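Local coordinates for GPI-anchored protein LLG1 (Arabidopsis thaliana, PDB 6A5D) that probably takes part, as a GPI-anchored partner of a receptor kinase, in the heterotypic receptor complex that perceives RALF peptides at the plant cell surface, at residues V28-F32 with M33-I37; C61-T64 with D65-N68; S71-C74 with A75-F79; F79-I82 with N83-K87. One frame throughout, in Å; residues are numbered along the deposited sequence.

Contact 1: V28-F32 with M33-I37. With NAG (2-acetamido-2-deoxy-beta-D-glucopyranose), chain C.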
loop_
_atom_site.group_PDB
_atom_site.type_symbol
_atom_site.label_atom_id
_atom_site.label_comp_id
_atom_site.label_asym_id
_atom_site.label_seq_id
_atom_site.Cartn_x
_atom_site.Cartn_y
_atom_site.Cartn_z
ATOM N N VAL A 28 2.138 -7.839 -11.725
ATOM C CA VAL A 28 1.053 -8.056 -10.767
ATOM C C VAL A 28 -0.181 -7.299 -11.230
ATOM O O VAL A 28 -0.115 -6.103 -11.535
ATOM C CB VAL A 28 1.479 -7.610 -9.355
ATOM C CG1 VAL A 28 0.313 -7.741 -8.351
ATOM C CG2 VAL A 28 2.705 -8.396 -8.888
ATOM N N ASN A 29 -1.309 -7.998 -11.306
ATOM C CA ASN A 29 -2.539 -7.406 -11.844
ATOM C C ASN A 29 -3.321 -6.687 -10.742
ATOM O O ASN A 29 -4.394 -7.110 -10.306
ATOM C CB ASN A 29 -3.393 -8.455 -12.541
ATOM C CG ASN A 29 -4.391 -7.841 -13.506
ATOM O OD1 ASN A 29 -4.615 -6.622 -13.510
ATOM N ND2 ASN A 29 -5.012 -8.686 -14.322
ATOM N N PHE A 30 -2.767 -5.550 -10.318
ATOM C CA PHE A 30 -3.377 -4.791 -9.233
ATOM C C PHE A 30 -4.805 -4.380 -9.554
ATOM O O PHE A 30 -5.639 -4.306 -8.644
ATOM C CB PHE A 30 -2.516 -3.572 -8.901
ATOM C CG PHE A 30 -1.293 -3.909 -8.107
ATOM C CD1 PHE A 30 -1.421 -4.260 -6.786
ATOM C CD2 PHE A 30 -0.017 -3.846 -8.666
ATOM C CE1 PHE A 30 -0.312 -4.579 -6.019
ATOM C CE2 PHE A 30 1.096 -4.157 -7.912
ATOM C CZ PHE A 30 0.954 -4.522 -6.582
ATOM N N GLU A 31 -5.117 -4.163 -10.838
ATOM C CA GLU A 31 -6.453 -3.713 -11.213
ATOM C C GLU A 31 -7.544 -4.624 -10.664
ATOM O O GLU A 31 -8.604 -4.148 -10.235
ATOM C CB GLU A 31 -6.581 -3.621 -12.731
ATOM C CG GLU A 31 -7.963 -3.101 -13.128
ATOM C CD GLU A 31 -8.149 -2.925 -14.615
ATOM O OE1 GLU A 31 -7.196 -3.179 -15.375
ATOM O OE2 GLU A 31 -9.260 -2.488 -15.008
ATOM N N PHE A 32 -7.292 -5.929 -10.639
ATOM C CA PHE A 32 -8.321 -6.907 -10.321
ATOM C C PHE A 32 -8.112 -7.618 -8.994
ATOM O O PHE A 32 -8.782 -8.620 -8.718
ATOM C CB PHE A 32 -8.515 -7.890 -11.478
ATOM C CG PHE A 32 -9.152 -7.259 -12.674
ATOM C CD1 PHE A 32 -10.495 -6.917 -12.643
ATOM C CD2 PHE A 32 -8.409 -6.951 -13.800
ATOM C CE1 PHE A 32 -11.096 -6.318 -13.731
ATOM C CE2 PHE A 32 -9.013 -6.343 -14.896
ATOM C CZ PHE A 32 -10.354 -6.032 -14.856
ATOM N N MET A 33 -7.213 -7.120 -8.160
ATOM C CA MET A 33 -7.010 -7.706 -6.851
ATOM C C MET A 33 -8.136 -7.302 -5.912
ATOM O O MET A 33 -8.988 -6.460 -6.223
ATOM C CB MET A 33 -5.658 -7.289 -6.279
ATOM C CG MET A 33 -4.535 -7.943 -7.048
ATOM S SD MET A 33 -2.873 -7.481 -6.503
ATOM C CE MET A 33 -2.873 -8.085 -4.808
ATOM N N ASN A 34 -8.131 -7.924 -4.749
ATOM C CA ASN A 34 -9.174 -7.722 -3.762
ATOM C C ASN A 34 -8.641 -6.796 -2.681
ATOM O O ASN A 34 -7.704 -7.151 -1.964
ATOM C CB ASN A 34 -9.616 -9.066 -3.182
ATOM C CG ASN A 34 -10.852 -8.936 -2.325
ATOM O OD1 ASN A 34 -10.975 -7.993 -1.560
ATOM N ND2 ASN A 34 -11.783 -9.873 -2.456
ATOM N N TYR A 35 -9.259 -5.624 -2.556
ATOM C CA TYR A 35 -8.808 -4.568 -1.663
ATOM C C TYR A 35 -9.569 -4.547 -0.344
ATOM O O TYR A 35 -9.357 -3.637 0.468
ATOM C CB TYR A 35 -8.868 -3.205 -2.374
ATOM C CG TYR A 35 -7.832 -3.118 -3.458
ATOM C CD1 TYR A 35 -8.043 -3.746 -4.686
ATOM C CD2 TYR A 35 -6.632 -2.459 -3.243
ATOM C CE1 TYR A 35 -7.083 -3.709 -5.674
ATOM C CE2 TYR A 35 -5.667 -2.420 -4.215
ATOM C CZ TYR A 35 -5.892 -3.042 -5.430
ATOM O OH TYR A 35 -4.917 -2.999 -6.389
ATOM N N THR A 36 -10.424 -5.547 -0.097
ATOM C CA THR A 36 -11.308 -5.501 1.066
ATOM C C THR A 36 -10.536 -5.538 2.379
ATOM O O THR A 36 -10.985 -4.950 3.372
ATOM C CB THR A 36 -12.370 -6.598 0.976
ATOM O OG1 THR A 36 -13.085 -6.435 -0.253
ATOM C CG2 THR A 36 -13.359 -6.509 2.139
ATOM N N ILE A 37 -9.367 -6.179 2.407
ATOM C CA ILE A 37 -8.573 -6.160 3.634
ATOM C C ILE A 37 -8.288 -4.724 4.071
ATOM O O ILE A 37 -8.292 -4.409 5.268
ATOM C CB ILE A 37 -7.293 -6.997 3.474
ATOM C CG1 ILE A 37 -6.586 -7.131 4.815
ATOM C CG2 ILE A 37 -6.363 -6.392 2.409
ATOM C CD1 ILE A 37 -5.401 -8.037 4.755
HETATM C C1 NAG C . -13.008 -9.793 -1.693
HETATM C C2 NAG C . -14.180 -10.314 -2.558
HETATM C C3 NAG C . -15.469 -10.417 -1.735
HETATM C C4 NAG C . -15.231 -11.128 -0.412
HETATM C C5 NAG C . -14.085 -10.451 0.318
HETATM C C6 NAG C . -13.782 -11.109 1.639
HETATM C C7 NAG C . -14.189 -9.774 -4.973
HETATM C C8 NAG C . -14.531 -8.724 -5.985
HETATM N N2 NAG C . -14.402 -9.437 -3.697
HETATM O O3 NAG C . -16.436 -11.134 -2.496
HETATM O O4 NAG C . -16.408 -11.111 0.390
HETATM O O5 NAG C . -12.908 -10.562 -0.491
HETATM O O6 NAG C . -12.776 -10.399 2.343
HETATM O O7 NAG C . -13.735 -10.872 -5.299
HETATM O O HOH W 1 -10.496 -5.370 -8.183
#
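Met33 lays its thioether beside the Phe30 ring, SD standing 3.5 Å from Phe30 CD1 and 44° off the ring normal, an oblique Met-aromatic contact. The two side chains run side by side in the same direction, the extended chi2 of Met33 (178°) carrying SD out along the ring. Val28 completes the group: its CG1, anti to the backbone N (chi1 176°), sits over the centre of the Phe30 ring, 3.6 Å above the plane, and also meets Met33 SD.

At the turn, Phe30 O accepts from two donors. Met33 N, three residues on, donates to it at 3.3 Å, while the hydroxyl Tyr35 OH donates from the opposite face of the carbonyl plane at 2.7 Å. Phe30 O lies at the edge of the Tyr35 ring, in its plane, and the Phe30 and Tyr35 side chains cross at about a right angle. Exchanging Tyr35 for a phenylalanine would probably leave Phe30 O with Met33 N as its remaining donor here and the ring no longer tied to that carbonyl.

Farther on, in the Asn-Tyr-Thr glycosylation sequon, Thr36 N donates to Asn34 OD1 and closes an Asx turn at the start of helix 36-39; Thr36 OG1 donates to the same oxygen. Asn34 ND2 carries the N-linked glycan. With OD1 gripped by two donors, the amide is probably held against rotation, which would restrain the direction in which the first sugar leaves the loop.

Contact 2: C61-T64 with D65-N68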
loop_
_atom_site.group_PDB
_atom_site.type_symbol
_atom_site.label_atom_id
_atom_site.label_comp_id
_atom_site.label_asym_id
_atom_site.label_seq_id
_atom_site.Cartn_x
_atom_site.Cartn_y
_atom_site.Cartn_z
ATOM N N CYS A 61 2.767 -6.060 1.497
ATOM C CA CYS A 61 4.021 -6.737 1.800
ATOM C C CYS A 61 4.259 -8.022 1.010
ATOM O O CYS A 61 5.435 -8.320 0.736
ATOM C CB CYS A 61 4.154 -6.969 3.309
ATOM S SG CYS A 61 4.479 -5.443 4.221
ATOM N N PRO A 62 3.250 -8.806 0.616
ATOM C CA PRO A 62 3.550 -9.969 -0.237
ATOM C C PRO A 62 4.146 -9.596 -1.582
ATOM O O PRO A 62 4.649 -10.481 -2.282
ATOM C CB PRO A 62 2.215 -10.718 -0.357
ATOM C CG PRO A 62 1.294 -10.115 0.653
ATOM C CD PRO A 62 1.855 -8.800 1.113
ATOM N N TYR A 63 4.135 -8.317 -1.957
ATOM C CA TYR A 63 4.539 -7.892 -3.291
ATOM C C TYR A 63 5.761 -6.988 -3.279
ATOM O O TYR A 63 6.017 -6.297 -4.267
ATOM C CB TYR A 63 3.358 -7.251 -4.032
ATOM C CG TYR A 63 2.203 -8.220 -4.080
ATOM C CD1 TYR A 63 2.201 -9.247 -5.009
ATOM C CD2 TYR A 63 1.160 -8.166 -3.152
ATOM C CE1 TYR A 63 1.187 -10.184 -5.051
ATOM C CE2 TYR A 63 0.132 -9.116 -3.176
ATOM C CZ TYR A 63 0.153 -10.115 -4.134
ATOM O OH TYR A 63 -0.829 -11.085 -4.211
ATOM N N THR A 64 6.539 -6.992 -2.187
ATOM C CA THR A 64 7.719 -6.128 -2.145
ATOM C C THR A 64 8.693 -6.441 -3.278
ATOM O O THR A 64 9.339 -5.525 -3.804
ATOM C CB THR A 64 8.435 -6.192 -0.787
ATOM O OG1 THR A 64 8.734 -7.555 -0.440
ATOM C CG2 THR A 64 7.585 -5.581 0.292
ATOM N N ASP A 65 8.806 -7.711 -3.683
ATOM C CA ASP A 65 9.696 -8.042 -4.799
ATOM C C ASP A 65 9.362 -7.183 -6.015
ATOM O O ASP A 65 10.245 -6.586 -6.643
ATOM C CB ASP A 65 9.556 -9.513 -5.206
ATOM C CG ASP A 65 10.166 -10.502 -4.207
ATOM O OD1 ASP A 65 10.801 -10.107 -3.216
ATOM O OD2 ASP A 65 10.000 -11.720 -4.458
ATOM N N GLN A 66 8.080 -7.111 -6.360
ATOM C CA GLN A 66 7.668 -6.385 -7.553
ATOM C C GLN A 66 7.565 -4.889 -7.289
ATOM O O GLN A 66 7.976 -4.082 -8.129
ATOM C CB GLN A 66 6.341 -6.946 -8.071
ATOM C CG GLN A 66 6.397 -8.435 -8.412
ATOM C CD GLN A 66 5.932 -9.341 -7.274
ATOM O OE1 GLN A 66 6.242 -9.130 -6.113
ATOM N NE2 GLN A 66 5.163 -10.362 -7.624
ATOM N N LEU A 67 7.076 -4.509 -6.106
ATOM C CA LEU A 67 6.945 -3.096 -5.775
ATOM C C LEU A 67 8.303 -2.410 -5.738
ATOM O O LEU A 67 8.420 -1.233 -6.096
ATOM C CB LEU A 67 6.233 -2.942 -4.436
ATOM C CG LEU A 67 4.749 -3.300 -4.440
ATOM C CD1 LEU A 67 4.214 -3.371 -3.021
ATOM C CD2 LEU A 67 3.937 -2.282 -5.247
ATOM N N ASN A 68 9.332 -3.120 -5.280
ATOM C CA ASN A 68 10.683 -2.572 -5.171
ATOM C C ASN A 68 11.508 -2.771 -6.426
ATOM O O ASN A 68 12.735 -2.588 -6.388
ATOM C CB ASN A 68 11.415 -3.093 -3.933
ATOM C CG ASN A 68 10.886 -2.489 -2.649
ATOM O OD1 ASN A 68 10.389 -1.359 -2.637
ATOM N ND2 ASN A 68 10.987 -3.232 -1.562
HETATM O O HOH W 2 7.492 -10.034 -2.731
HETATM O O HOH W 3 11.146 -8.189 -1.533
#
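Tyr63 and Leu67 meet along one flank of a short helical turn, Tyr63 CB lying 4.1 Å from Leu67 CD1. The Leu67 side chain turns back toward the preceding residues, and its CG comes to 3.3 Å from Tyr63 O, the same carbonyl that receives the Leu67 backbone N. Tyr63 CG is anti to its own carbonyl carbon, which carries the ring away from that bond; Pro62 CB packs on one ring face, offset toward the rim. The side chain of Gln66 crosses that of Tyr63 obliquely, with the planes of ring and amide 47° apart.

This is the opening of helix 64-67, with Tyr63 at the N-cap position. Leu67 N bonds to Tyr63 O at 2.8 Å with an N-H...O angle of 170°, and Asn68 N reaches Thr64 O at the same length but less straight. Just ahead of the helix, Cys61 is disulfide-bonded to Cys106, which ties this corner to the later part of the chain.

On the outer side the polar groups are linked by water. Thr64 OG1 is set between its backbone N and carbonyl carbon (chi1 53°), and there one water lies 2.7 Å from Thr64 OG1. The same water donates to Asp65 OD1. A second water donates to Pro62 O and accepts from Asp65 N, bridging the residues before and within the turn. Asn68 CB lies against Thr64 O at 3.2 Å, and Asn68 ND2 approaches Thr64 CB at 4.0 Å while hydrogen-bonding Gln111 O.

Contact 3: S71-C74 with A75-F79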
loop_
_atom_site.group_PDB
_atom_site.type_symbol
_atom_site.label_atom_id
_atom_site.label_comp_id
_atom_site.label_asym_id
_atom_site.label_seq_id
_atom_site.Cartn_x
_atom_site.Cartn_y
_atom_site.Cartn_z
ATOM N N SER A 71 12.443 -0.154 -11.744
ATOM C CA SER A 71 12.302 -0.008 -13.186
ATOM C C SER A 71 10.891 -0.293 -13.675
ATOM O O SER A 71 10.622 -0.134 -14.870
ATOM C CB SER A 71 13.305 -0.912 -13.899
ATOM O OG SER A 71 12.825 -2.244 -13.927
ATOM N N SER A 72 9.988 -0.694 -12.788
ATOM C CA SER A 72 8.618 -1.032 -13.150
ATOM C C SER A 72 7.653 0.004 -12.597
ATOM O O SER A 72 8.000 0.826 -11.740
ATOM C CB SER A 72 8.253 -2.413 -12.600
ATOM O OG SER A 72 7.946 -2.297 -11.219
ATOM N N ASP A 73 6.414 -0.061 -13.085
ATOM C CA ASP A 73 5.360 0.810 -12.591
ATOM C C ASP A 73 4.508 0.146 -11.516
ATOM O O ASP A 73 3.392 0.602 -11.257
ATOM C CB ASP A 73 4.497 1.356 -13.738
ATOM C CG ASP A 73 3.757 0.267 -14.501
ATOM O OD1 ASP A 73 3.736 -0.898 -14.047
ATOM O OD2 ASP A 73 3.181 0.583 -15.569
ATOM N N CYS A 74 5.035 -0.885 -10.844
ATOM C CA CYS A 74 4.234 -1.627 -9.870
ATOM C C CYS A 74 3.762 -0.729 -8.731
ATOM O O CYS A 74 2.580 -0.733 -8.385
ATOM C CB CYS A 74 5.034 -2.803 -9.314
ATOM S SG CYS A 74 5.198 -4.145 -10.475
ATOM N N ALA A 75 4.673 0.057 -8.142
ATOM C CA ALA A 75 4.300 0.872 -6.987
ATOM C C ALA A 75 3.257 1.926 -7.354
ATOM O O ALA A 75 2.227 2.055 -6.680
ATOM C CB ALA A 75 5.536 1.508 -6.361
ATOM N N THR A 76 3.503 2.694 -8.419
ATOM C CA THR A 76 2.527 3.716 -8.808
ATOM C C THR A 76 1.186 3.094 -9.193
ATOM O O THR A 76 0.124 3.644 -8.879
ATOM C CB THR A 76 3.074 4.623 -9.919
ATOM O OG1 THR A 76 3.395 3.845 -11.079
ATOM C CG2 THR A 76 4.313 5.372 -9.455
ATOM N N THR A 77 1.209 1.940 -9.863
ATOM C CA THR A 77 -0.038 1.265 -10.213
ATOM C C THR A 77 -0.795 0.824 -8.964
ATOM O O THR A 77 -2.007 1.029 -8.859
ATOM C CB THR A 77 0.206 0.081 -11.156
ATOM O OG1 THR A 77 0.806 0.543 -12.375
ATOM C CG2 THR A 77 -1.118 -0.602 -11.497
ATOM N N MET A 78 -0.096 0.225 -7.997
ATOM C CA MET A 78 -0.761 -0.218 -6.778
ATOM C C MET A 78 -1.416 0.944 -6.049
ATOM O O MET A 78 -2.583 0.863 -5.649
ATOM C CB MET A 78 0.217 -0.917 -5.844
ATOM C CG MET A 78 -0.479 -1.314 -4.562
ATOM S SD MET A 78 0.640 -1.944 -3.299
ATOM C CE MET A 78 1.603 -0.488 -2.909
ATOM N N PHE A 79 -0.666 2.021 -5.837
ATOM C CA PHE A 79 -1.235 3.165 -5.132
ATOM C C PHE A 79 -2.417 3.757 -5.898
ATOM O O PHE A 79 -3.414 4.184 -5.295
ATOM C CB PHE A 79 -0.153 4.211 -4.866
ATOM C CG PHE A 79 0.760 3.855 -3.721
ATOM C CD1 PHE A 79 0.258 3.762 -2.429
ATOM C CD2 PHE A 79 2.120 3.665 -3.927
ATOM C CE1 PHE A 79 1.090 3.463 -1.354
ATOM C CE2 PHE A 79 2.968 3.353 -2.859
ATOM C CZ PHE A 79 2.451 3.250 -1.569
HETATM O O HOH W 4 6.408 2.553 -9.526
#
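Thr77 reaches back one turn to Asp73: its OG1, anti to the carbonyl carbon and beside its own backbone N (chi1 -61°), donates to Asp73 O at 2.8 Å. That torsion puts hydroxyl and backbone N-H on the same acceptor. Thr77 N comes to Asp73 O at 2.9 Å, nearly in line with the C=O bond, whereas the hydroxyl stands above the carbonyl plane, 41° out of it.

Asp73 occupies the N-cap position of helix 74-86, yet its carboxylate makes no capping bond. With CG placed between backbone N and carbonyl carbon (chi1 63°), its OD1 instead accepts from Cys26 N. Just before it, Ser72 OG accepts from Cys74 N at 3.3 Å, an ST turn, and a water joins Ser72 O to Thr76 N. Cys74 SG forms a disulfide with Cys26, so the N-terminal segment is held to this helix start by a covalent link and by the Asp73 bond. Met78 N continues the helix with a bond of 2.9 Å to Cys74 O.

Chemically, the partners at this helix start are divided: Ser72 OG serves Cys74 N, a water serves Thr76 N, and two donors of Thr77 grip the Asp73 carbonyl.

Contact 4: F79-I82 with N83-K87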
loop_
_atom_site.group_PDB
_atom_site.type_symbol
_atom_site.label_atom_id
_atom_site.label_comp_id
_atom_site.label_asym_id
_atom_site.label_seq_id
_atom_site.Cartn_x
_atom_site.Cartn_y
_atom_site.Cartn_z
ATOM N N PHE A 79 -0.666 2.021 -5.837
ATOM C CA PHE A 79 -1.235 3.165 -5.132
ATOM C C PHE A 79 -2.417 3.757 -5.898
ATOM O O PHE A 79 -3.414 4.184 -5.295
ATOM C CB PHE A 79 -0.153 4.211 -4.866
ATOM C CG PHE A 79 0.760 3.855 -3.721
ATOM C CD1 PHE A 79 0.258 3.762 -2.429
ATOM C CD2 PHE A 79 2.120 3.665 -3.927
ATOM C CE1 PHE A 79 1.090 3.463 -1.354
ATOM C CE2 PHE A 79 2.968 3.353 -2.859
ATOM C CZ PHE A 79 2.451 3.250 -1.569
ATOM N N SER A 80 -2.351 3.759 -7.230
ATOM C CA SER A 80 -3.459 4.311 -8.003
ATOM C C SER A 80 -4.741 3.522 -7.764
ATOM O O SER A 80 -5.816 4.112 -7.605
ATOM C CB SER A 80 -3.101 4.383 -9.486
ATOM O OG SER A 80 -3.192 3.115 -10.102
ATOM N N TYR A 81 -4.643 2.194 -7.650
ATOM C CA TYR A 81 -5.841 1.392 -7.431
ATOM C C TYR A 81 -6.290 1.393 -5.977
ATOM O O TYR A 81 -7.497 1.423 -5.707
ATOM C CB TYR A 81 -5.664 -0.040 -7.943
ATOM C CG TYR A 81 -5.809 -0.120 -9.433
ATOM C CD1 TYR A 81 -7.036 0.152 -10.035
ATOM C CD2 TYR A 81 -4.724 -0.426 -10.248
ATOM C CE1 TYR A 81 -7.173 0.114 -11.404
ATOM C CE2 TYR A 81 -4.860 -0.459 -11.625
ATOM C CZ TYR A 81 -6.088 -0.189 -12.191
ATOM O OH TYR A 81 -6.255 -0.232 -13.561
ATOM N N ILE A 82 -5.355 1.371 -5.025
ATOM C CA ILE A 82 -5.751 1.527 -3.628
ATOM C C ILE A 82 -6.573 2.792 -3.464
ATOM O O ILE A 82 -7.664 2.781 -2.881
ATOM C CB ILE A 82 -4.511 1.595 -2.727
ATOM C CG1 ILE A 82 -3.805 0.247 -2.700
ATOM C CG2 ILE A 82 -4.907 2.088 -1.337
ATOM C CD1 ILE A 82 -2.488 0.269 -1.924
ATOM N N ASN A 83 -6.069 3.890 -4.015
ATOM C CA ASN A 83 -6.700 5.176 -3.775
ATOM C C ASN A 83 -8.010 5.297 -4.535
ATOM O O ASN A 83 -8.954 5.929 -4.043
ATOM C CB ASN A 83 -5.730 6.280 -4.166
ATOM C CG ASN A 83 -4.469 6.277 -3.311
ATOM O OD1 ASN A 83 -4.438 5.687 -2.229
ATOM N ND2 ASN A 83 -3.429 6.937 -3.797
ATOM N N LEU A 84 -8.083 4.695 -5.721
ATOM C CA LEU A 84 -9.313 4.709 -6.503
ATOM C C LEU A 84 -10.410 3.891 -5.829
ATOM O O LEU A 84 -11.520 4.385 -5.591
ATOM C CB LEU A 84 -9.029 4.176 -7.904
ATOM C CG LEU A 84 -10.290 3.991 -8.742
ATOM C CD1 LEU A 84 -10.971 5.337 -8.964
ATOM C CD2 LEU A 84 -9.939 3.323 -10.064
ATOM N N TYR A 85 -10.124 2.625 -5.527
ATOM C CA TYR A 85 -11.158 1.752 -4.990
ATOM C C TYR A 85 -11.544 2.124 -3.561
ATOM O O TYR A 85 -12.694 1.912 -3.157
ATOM C CB TYR A 85 -10.688 0.298 -5.040
ATOM C CG TYR A 85 -10.458 -0.263 -6.433
ATOM C CD1 TYR A 85 -11.253 0.125 -7.508
ATOM C CD2 TYR A 85 -9.435 -1.180 -6.675
ATOM C CE1 TYR A 85 -11.051 -0.397 -8.779
ATOM C CE2 TYR A 85 -9.222 -1.703 -7.940
ATOM C CZ TYR A 85 -10.034 -1.315 -8.989
ATOM O OH TYR A 85 -9.835 -1.822 -10.251
ATOM N N GLY A 86 -10.617 2.693 -2.789
ATOM C CA GLY A 86 -10.895 2.999 -1.400
ATOM C C GLY A 86 -11.225 4.451 -1.135
ATOM O O GLY A 86 -11.573 4.822 -0.006
ATOM N N LYS A 87 -11.112 5.283 -2.170
ATOM C CA LYS A 87 -11.317 6.727 -2.054
ATOM C C LYS A 87 -10.394 7.342 -1.005
ATOM O O LYS A 87 -10.814 8.126 -0.158
ATOM C CB LYS A 87 -12.782 7.096 -1.819
ATOM C CG LYS A 87 -13.677 6.638 -2.945
ATOM C CD LYS A 87 -14.313 5.304 -2.595
ATOM C CE LYS A 87 -15.591 5.063 -3.389
ATOM N NZ LYS A 87 -16.557 4.242 -2.601
#
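Tyr81 O accepts from Tyr85 N at 2.9 Å with an N-H...O angle of 171°, the straightest of four successive i to i+4 bonds that make this the C-terminal part of an alpha-helix, 74-86. Asn83 N to Phe79 O, Leu84 N to Ser80 O and Gly86 N to Ile82 O complete the set, each at 3.0 Å.

On one flank the rings of Tyr81 and Tyr85 point the same way, their planes 28° apart and their centroids 5.3 Å from each other; they are near-parallel but displaced, with little ring overlap. Both first torsions set CG anti to the carbonyl carbon, sending the rings out side by side one turn apart. Tyr85 OH is hydrogen-bonded to Glu31 O, and the Tyr85 ring meets Tyr35 edge-to-face, which joins the helix to the loop before helix 36-39. Putting a leucine at Tyr85 would probably leave Glu31 O without this hydroxyl partner and open a gap beside the Tyr81 and Tyr35 rings.

Leu84 adds a methyl group to the Tyr81 side of the helix, its CD2 lying 4.3 Å from Tyr81 CD1. Around the turn, Asn83 OD1 touches the CG2 branch of Ile82. The Tyr85 hydroxyl itself passes close to its neighbour's ring, with Tyr85 OH 3.4 Å from Tyr81 CD1.

From the N terminus, contact 1 closes the turn leading into helix 36-39, contact 2 the turn into helix 64-67, and contact 3 the start of helix 74-86, whose far end contact 4 occupies. Contacts 1, 2 and 3 follow in series, and contact 4 begins on Phe79, where contact 3 ends; none nests or crosses. Contact 1 ties the others together: Phe30 packs on Leu67 of contact 2 and on Met78 of contact 3, while Glu31 and Tyr35 lie against Tyr81 and Tyr85 of contact 4. Contacts 2 and 3 touch through Leu67 and Ala75. Contacts 2 and 4, with centres about 17 Å apart, do not touch and lie on opposite sides of the chain's centre.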